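Local coordinates for EAL domain protein (Vibrio cholerae serotype O1, PDB 6IJ2), which probably hydrolyses the cyclic dinucleotides c-di-GMP and cGAMP as a metal-dependent EAL-type phosphodiesterase, held here with the linear product 5'-pGpG, at residues R37-F42 and P252-A257; E215-H220 and A224-A229. The protein carries 1 engineered substitution. One frame throughout, in Å; residues are numbered along the deposited sequence.

Contact 1 of 2, residues R37-F42 and P252-A257; sequences RTKEIF and PEFSEA
A lysine-to-carbonyl hydrogen bond with a small apolar contact joins K39, in the turn between the antiparallel strands 27-35 and 41-49 of the EAL barrel, to S255 and F254 at the C-terminal end of the chain. These two partners belong to the short helix 252-255, whose backbone bonds are weak. T38 OG1 accepts from E40 N at 3.3 Å, an ST turn that shapes the loop around K39. The CB of K39 is directed toward the helix. With CG anti to the carbonyl carbon (chi1 -60°) and the chain extended beyond it, NZ reaches the S255 carbonyl. On the way, CG passes 4.0 Å from F254 CZ. K39 CA also meets the F254 ring, at its edge and near its plane. F254 is buried; it touches V34 and stands edge-to-face with F239, so this residue links the helix to the sheet. S255 and E256 are poorly ordered, consistent with a mobile chain end. At the tip of the lysine, NZ donates to S255 O at 2.7 Å, in the carbonyl plane, with a C=O...N angle of 156°.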
loop_
_atom_site.group_PDB
_atom_site.type_symbol
_atom_site.label_atom_id
_atom_site.label_comp_id
_atom_site.label_asym_id
_atom_site.label_seq_id
_atom_site.Cartn_x
_atom_site.Cartn_y
_atom_site.Cartn_z
ATOM N N ARG A 37 -19.134 8.318 -18.975
ATOM C CA ARG A 37 -19.551 7.891 -20.300
ATOM C C ARG A 37 -21.013 8.253 -20.560
ATOM O O ARG A 37 -21.335 8.853 -21.588
ATOM C CB ARG A 37 -19.341 6.390 -20.453
ATOM C CG ARG A 37 -19.246 5.948 -21.897
ATOM C CD ARG A 37 -19.334 4.448 -21.997
ATOM N NE ARG A 37 -20.710 4.011 -21.830
ATOM C CZ ARG A 37 -21.155 3.290 -20.808
ATOM N NH1 ARG A 37 -20.331 2.897 -19.852
ATOM N NH2 ARG A 37 -22.428 2.950 -20.756
ATOM N N THR A 38 -21.908 7.901 -19.635
ATOM C CA THR A 38 -23.339 8.161 -19.794
ATOM C C THR A 38 -23.757 9.537 -19.296
ATOM O O THR A 38 -24.884 9.973 -19.584
ATOM C CB THR A 38 -24.149 7.118 -19.026
ATOM O OG1 THR A 38 -23.879 7.271 -17.625
ATOM C CG2 THR A 38 -23.754 5.717 -19.452
ATOM N N LYS A 39 -22.897 10.196 -18.522
ATOM C CA LYS A 39 -23.136 11.495 -17.900
ATOM C C LYS A 39 -24.221 11.432 -16.836
ATOM O O LYS A 39 -24.717 12.466 -16.386
ATOM C CB LYS A 39 -23.449 12.565 -18.954
ATOM C CG LYS A 39 -22.304 12.731 -19.946
ATOM C CD LYS A 39 -22.608 13.754 -21.020
ATOM C CE LYS A 39 -21.547 13.715 -22.110
ATOM N NZ LYS A 39 -21.899 14.589 -23.268
ATOM N N GLU A 40 -24.567 10.234 -16.398
ATOM C CA GLU A 40 -25.511 10.032 -15.316
ATOM C C GLU A 40 -24.780 9.928 -13.983
ATOM O O GLU A 40 -23.592 9.607 -13.912
ATOM C CB GLU A 40 -26.337 8.769 -15.558
ATOM C CG GLU A 40 -27.168 8.833 -16.841
ATOM C CD GLU A 40 -27.768 7.494 -17.231
ATOM O OE1 GLU A 40 -27.499 6.488 -16.538
ATOM O OE2 GLU A 40 -28.511 7.449 -18.238
ATOM N N ILE A 41 -25.515 10.203 -12.914
ATOM C CA ILE A 41 -24.959 10.073 -11.574
ATOM C C ILE A 41 -25.053 8.611 -11.151
ATOM O O ILE A 41 -26.137 8.021 -11.151
ATOM C CB ILE A 41 -25.687 10.998 -10.587
ATOM C CG1 ILE A 41 -25.358 12.453 -10.934
ATOM C CG2 ILE A 41 -25.311 10.657 -9.155
ATOM C CD1 ILE A 41 -26.112 13.473 -10.117
ATOM N N PHE A 42 -23.900 8.032 -10.804
ATOM C CA PHE A 42 -23.833 6.653 -10.327
ATOM C C PHE A 42 -24.349 6.550 -8.897
ATOM O O PHE A 42 -24.989 5.557 -8.522
ATOM C CB PHE A 42 -22.366 6.169 -10.418
ATOM C CG PHE A 42 -22.088 4.909 -9.642
ATOM C CD1 PHE A 42 -22.299 3.665 -10.225
ATOM C CD2 PHE A 42 -21.642 4.966 -8.323
ATOM C CE1 PHE A 42 -22.057 2.508 -9.517
ATOM C CE2 PHE A 42 -21.399 3.807 -7.607
ATOM C CZ PHE A 42 -21.603 2.578 -8.204
ATOM N N PRO A 252 -22.065 21.570 -15.248
ATOM C CA PRO A 252 -22.488 21.494 -16.656
ATOM C C PRO A 252 -21.326 21.445 -17.636
ATOM O O PRO A 252 -21.486 20.903 -18.737
ATOM C CB PRO A 252 -23.322 22.771 -16.845
ATOM C CG PRO A 252 -23.681 23.217 -15.456
ATOM C CD PRO A 252 -22.535 22.799 -14.591
ATOM N N GLU A 253 -20.166 22.000 -17.271
ATOM C CA GLU A 253 -19.051 22.095 -18.212
ATOM C C GLU A 253 -18.544 20.717 -18.616
ATOM O O GLU A 253 -18.180 20.498 -19.778
ATOM C CB GLU A 253 -17.921 22.926 -17.599
ATOM C CG GLU A 253 -16.790 23.294 -18.563
ATOM C CD GLU A 253 -15.610 22.334 -18.501
ATOM O OE1 GLU A 253 -15.321 21.675 -19.521
ATOM O OE2 GLU A 253 -14.969 22.240 -17.434
ATOM N N PHE A 254 -18.506 19.776 -17.671
ATOM C CA PHE A 254 -18.040 18.431 -17.991
ATOM C C PHE A 254 -18.957 17.752 -19.002
ATOM O O PHE A 254 -18.498 16.925 -19.800
ATOM C CB PHE A 254 -17.928 17.598 -16.708
ATOM C CG PHE A 254 -18.766 16.350 -16.720
ATOM C CD1 PHE A 254 -20.079 16.377 -16.277
ATOM C CD2 PHE A 254 -18.242 15.154 -17.180
ATOM C CE1 PHE A 254 -20.852 15.235 -16.297
ATOM C CE2 PHE A 254 -19.007 14.012 -17.204
ATOM C CZ PHE A 254 -20.317 14.049 -16.764
ATOM N N SER A 255 -20.250 18.097 -18.991
ATOM C CA SER A 255 -21.202 17.451 -19.889
ATOM C C SER A 255 -20.900 17.773 -21.347
ATOM O O SER A 255 -21.060 16.918 -22.226
ATOM C CB SER A 255 -22.629 17.878 -19.537
ATOM O OG SER A 255 -22.892 17.713 -18.156
ATOM N N GLU A 256 -20.457 19.006 -21.627
ATOM C CA GLU A 256 -20.250 19.456 -22.993
ATOM C C GLU A 256 -18.750 19.568 -23.227
ATOM O O GLU A 256 -18.091 18.540 -23.471
ATOM C CB GLU A 256 -21.010 20.765 -23.240
ATOM C CG GLU A 256 -22.387 20.814 -22.586
ATOM C CD GLU A 256 -23.318 19.726 -23.086
ATOM O OE1 GLU A 256 -23.286 19.420 -24.297
ATOM O OE2 GLU A 256 -24.081 19.174 -22.265
ATOM N N ALA A 257 -18.166 20.764 -23.172
ATOM C CA ALA A 257 -16.731 20.974 -23.387
ATOM C C ALA A 257 -16.253 20.406 -24.721
ATOM O O ALA A 257 -15.068 20.113 -24.892
ATOM C CB ALA A 257 -15.927 20.374 -22.244
#

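Contact 2 of 2, residues E215-H220 and A224-A229; sequences EGVESH and AWLKAA. With CA (calcium ion), chain I; nucleotides of chain B.
E218 OE1 is gripped by two donors of the guanine base of nucleotide G1 of chain B. It accepts from G1 N1 at 2.8 Å, nearly straight at 167°, and from N2 in a longer, more bent bond. Both donors lie on the same edge of the base. A long, weak ion pair with R186 also reaches OE1. G216 CA comes close to the base at O6. Three residues before E218, E215 holds a calcium ion with both carboxylate oxygens, OE2 at 2.3 Å and OE1 at 2.5 Å. OP3 of G1 and a water also bind the ion. D158 and D159 complete the protein side of this site. The E215 chain is extended beyond CG. Its CB is directed away from helix 220-229, and the calcium lies on the far side of E215 from that helix.

In the TIM-barrel-like EAL fold, this loop follows strand 211-214 and leads into helix 220-229. S219 is the N-cap of that helix. The helix's first turn is closed by A224 N donating to H220 O at 2.8 Å. The methyl of A224 also lies near the H220 ring, where its CB is 4.0 Å from CE1. Deeper in, the CB of V217 is directed toward the helix. V217 CG2 lies anti to the carbonyl carbon and touches L226 CD1 at 3.9 Å, the two side chains lying alongside one another and running opposite ways. I185 touches both V217 and L226.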
loop_
_atom_site.group_PDB
_atom_site.type_symbol
_atom_site.label_atom_id
_atom_site.label_comp_id
_atom_site.label_asym_id
_atom_site.label_seq_id
_atom_site.Cartn_x
_atom_site.Cartn_y
_atom_site.Cartn_z
ATOM N N GLU A 215 -10.898 9.102 -7.600
ATOM C CA GLU A 215 -11.225 10.075 -6.564
ATOM C C GLU A 215 -10.482 11.391 -6.755
ATOM O O GLU A 215 -9.363 11.436 -7.271
ATOM C CB GLU A 215 -10.887 9.541 -5.170
ATOM C CG GLU A 215 -11.628 8.280 -4.741
ATOM C CD GLU A 215 -11.303 7.885 -3.298
ATOM O OE1 GLU A 215 -12.236 7.518 -2.570
ATOM O OE2 GLU A 215 -10.118 7.955 -2.882
ATOM N N GLY A 216 -11.110 12.467 -6.286
ATOM C CA GLY A 216 -10.424 13.740 -6.172
ATOM C C GLY A 216 -10.054 14.400 -7.481
ATOM O O GLY A 216 -9.049 15.120 -7.535
ATOM N N VAL A 217 -10.832 14.174 -8.536
ATOM C CA VAL A 217 -10.605 14.864 -9.801
ATOM C C VAL A 217 -10.902 16.342 -9.614
ATOM O O VAL A 217 -11.992 16.712 -9.159
ATOM C CB VAL A 217 -11.471 14.254 -10.912
ATOM C CG1 VAL A 217 -11.292 15.023 -12.210
ATOM C CG2 VAL A 217 -11.118 12.798 -11.090
ATOM N N GLU A 218 -9.930 17.194 -9.951
ATOM C CA GLU A 218 -10.049 18.628 -9.740
ATOM C C GLU A 218 -10.014 19.464 -11.012
ATOM O O GLU A 218 -10.385 20.642 -10.959
ATOM C CB GLU A 218 -8.955 19.120 -8.775
ATOM C CG GLU A 218 -9.203 18.633 -7.349
ATOM C CD GLU A 218 -8.284 19.242 -6.313
ATOM O OE1 GLU A 218 -8.499 18.978 -5.112
ATOM O OE2 GLU A 218 -7.353 19.983 -6.688
ATOM N N SER A 219 -9.645 18.896 -12.156
ATOM C CA SER A 219 -9.536 19.693 -13.369
ATOM C C SER A 219 -10.037 18.898 -14.564
ATOM O O SER A 219 -10.043 17.666 -14.562
ATOM C CB SER A 219 -8.095 20.138 -13.621
ATOM O OG SER A 219 -7.272 19.011 -13.854
ATOM N N HIS A 220 -10.435 19.634 -15.603
ATOM C CA HIS A 220 -10.848 18.987 -16.842
ATOM C C HIS A 220 -9.729 18.135 -17.427
ATOM O O HIS A 220 -9.986 17.067 -17.996
ATOM C CB HIS A 220 -11.303 20.027 -17.866
ATOM C CG HIS A 220 -11.650 19.432 -19.195
ATOM N ND1 HIS A 220 -10.735 19.314 -20.217
ATOM C CD2 HIS A 220 -12.800 18.885 -19.656
ATOM C CE1 HIS A 220 -11.309 18.739 -21.259
ATOM N NE2 HIS A 220 -12.563 18.468 -20.944
ATOM N N ALA A 224 -10.188 14.312 -18.520
ATOM C CA ALA A 224 -10.120 13.890 -19.917
ATOM C C ALA A 224 -9.085 12.791 -20.102
ATOM O O ALA A 224 -9.288 11.863 -20.903
ATOM C CB ALA A 224 -9.801 15.083 -20.822
ATOM N N TRP A 225 -7.963 12.883 -19.386
ATOM C CA TRP A 225 -6.973 11.820 -19.450
ATOM C C TRP A 225 -7.558 10.520 -18.911
ATOM O O TRP A 225 -7.433 9.459 -19.538
ATOM C CB TRP A 225 -5.698 12.225 -18.685
ATOM C CG TRP A 225 -4.594 11.302 -19.008
ATOM C CD1 TRP A 225 -3.622 11.478 -19.969
ATOM C CD2 TRP A 225 -4.352 10.020 -18.428
ATOM N NE1 TRP A 225 -2.822 10.389 -20.021
ATOM C CE2 TRP A 225 -3.233 9.477 -19.084
ATOM C CE3 TRP A 225 -4.972 9.276 -17.417
ATOM C CZ2 TRP A 225 -2.711 8.223 -18.764
ATOM C CZ3 TRP A 225 -4.455 8.026 -17.100
ATOM C CH2 TRP A 225 -3.336 7.515 -17.771
ATOM N N LEU A 226 -8.228 10.594 -17.755
ATOM C CA LEU A 226 -8.777 9.395 -17.124
ATOM C C LEU A 226 -9.874 8.770 -17.980
ATOM O O LEU A 226 -9.959 7.540 -18.091
ATOM C CB LEU A 226 -9.314 9.748 -15.735
ATOM C CG LEU A 226 -8.208 10.127 -14.748
ATOM C CD1 LEU A 226 -8.832 10.861 -13.572
ATOM C CD2 LEU A 226 -7.475 8.871 -14.306
ATOM N N LYS A 227 -10.682 9.603 -18.626
ATOM C CA LYS A 227 -11.740 9.076 -19.489
ATOM C C LYS A 227 -11.138 8.336 -20.674
ATOM O O LYS A 227 -11.617 7.261 -21.061
ATOM C CB LYS A 227 -12.647 10.203 -19.970
ATOM C CG LYS A 227 -13.866 9.718 -20.780
ATOM C CD LYS A 227 -14.792 10.880 -21.124
ATOM C CE LYS A 227 -15.923 10.452 -22.059
ATOM N NZ LYS A 227 -15.414 10.303 -23.458
ATOM N N ALA A 228 -10.081 8.898 -21.264
ATOM C CA ALA A 228 -9.442 8.228 -22.390
ATOM C C ALA A 228 -8.795 6.921 -21.956
ATOM O O ALA A 228 -8.791 5.944 -22.717
ATOM C CB ALA A 228 -8.400 9.148 -23.028
ATOM N N ALA A 229 -8.280 6.876 -20.725
ATOM C CA ALA A 229 -7.619 5.681 -20.222
ATOM C C ALA A 229 -8.594 4.556 -19.897
ATOM O O ALA A 229 -8.150 3.413 -19.711
ATOM C CB ALA A 229 -6.781 6.031 -18.986
HETATM CA CA CA I . -10.612 7.030 -0.788
ATOM O OP3 G B 1 -11.294 8.887 0.464
ATOM P P G B 1 -11.718 9.385 1.746
ATOM O OP1 G B 1 -13.044 8.948 2.058
ATOM O OP2 G B 1 -10.676 9.039 2.655
ATOM O "O5'" G B 1 -11.673 10.944 1.543
ATOM C "C5'" G B 1 -12.859 11.713 1.382
ATOM C "C4'" G B 1 -12.544 13.181 1.546
ATOM O "O4'" G B 1 -12.092 13.716 0.287
ATOM C "C3'" G B 1 -13.704 14.081 1.988
ATOM O "O3'" G B 1 -13.360 14.950 3.048
ATOM C "C2'" G B 1 -13.986 14.918 0.749
ATOM O "O2'" G B 1 -14.427 16.224 0.981
ATOM C "C1'" G B 1 -12.604 15.001 0.124
ATOM N N9 G B 1 -12.641 15.304 -1.299
ATOM C C8 G B 1 -13.585 14.897 -2.207
ATOM N N7 G B 1 -13.347 15.318 -3.415
ATOM C C5 G B 1 -12.169 16.037 -3.300
ATOM C C6 G B 1 -11.415 16.726 -4.283
ATOM O O6 G B 1 -11.650 16.851 -5.476
ATOM N N1 G B 1 -10.292 17.329 -3.736
ATOM C C2 G B 1 -9.935 17.266 -2.415
ATOM N N2 G B 1 -8.811 17.894 -2.085
ATOM N N3 G B 1 -10.620 16.615 -1.493
ATOM C C4 G B 1 -11.717 16.027 -2.002
HETATM O O HOH W 1 -8.377 7.606 -0.451
#

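How the contacts relate
The centres of the two contacts lie about 12 Å apart, on the same side of the chain's centre. Along the sequence the order is 37-42, then 215-220 and 224-229, then 252-257, so contact 2 falls between the two halves of contact 1. Contact 1 brings the start of the barrel sheet to the chain's end. Contact 2 is local, at the junction of strand 211-214 and helix 220-229. Strand 233-244 borders both: Y238 touches F254 of contact 1 and V217 and H220 of contact 2. They also meet directly, as E253 and A257 pack against H220, though both are poorly ordered and this packing is loosely defined. The C-terminal segment thus lies beside the helix that follows the metal- and guanine-binding loop.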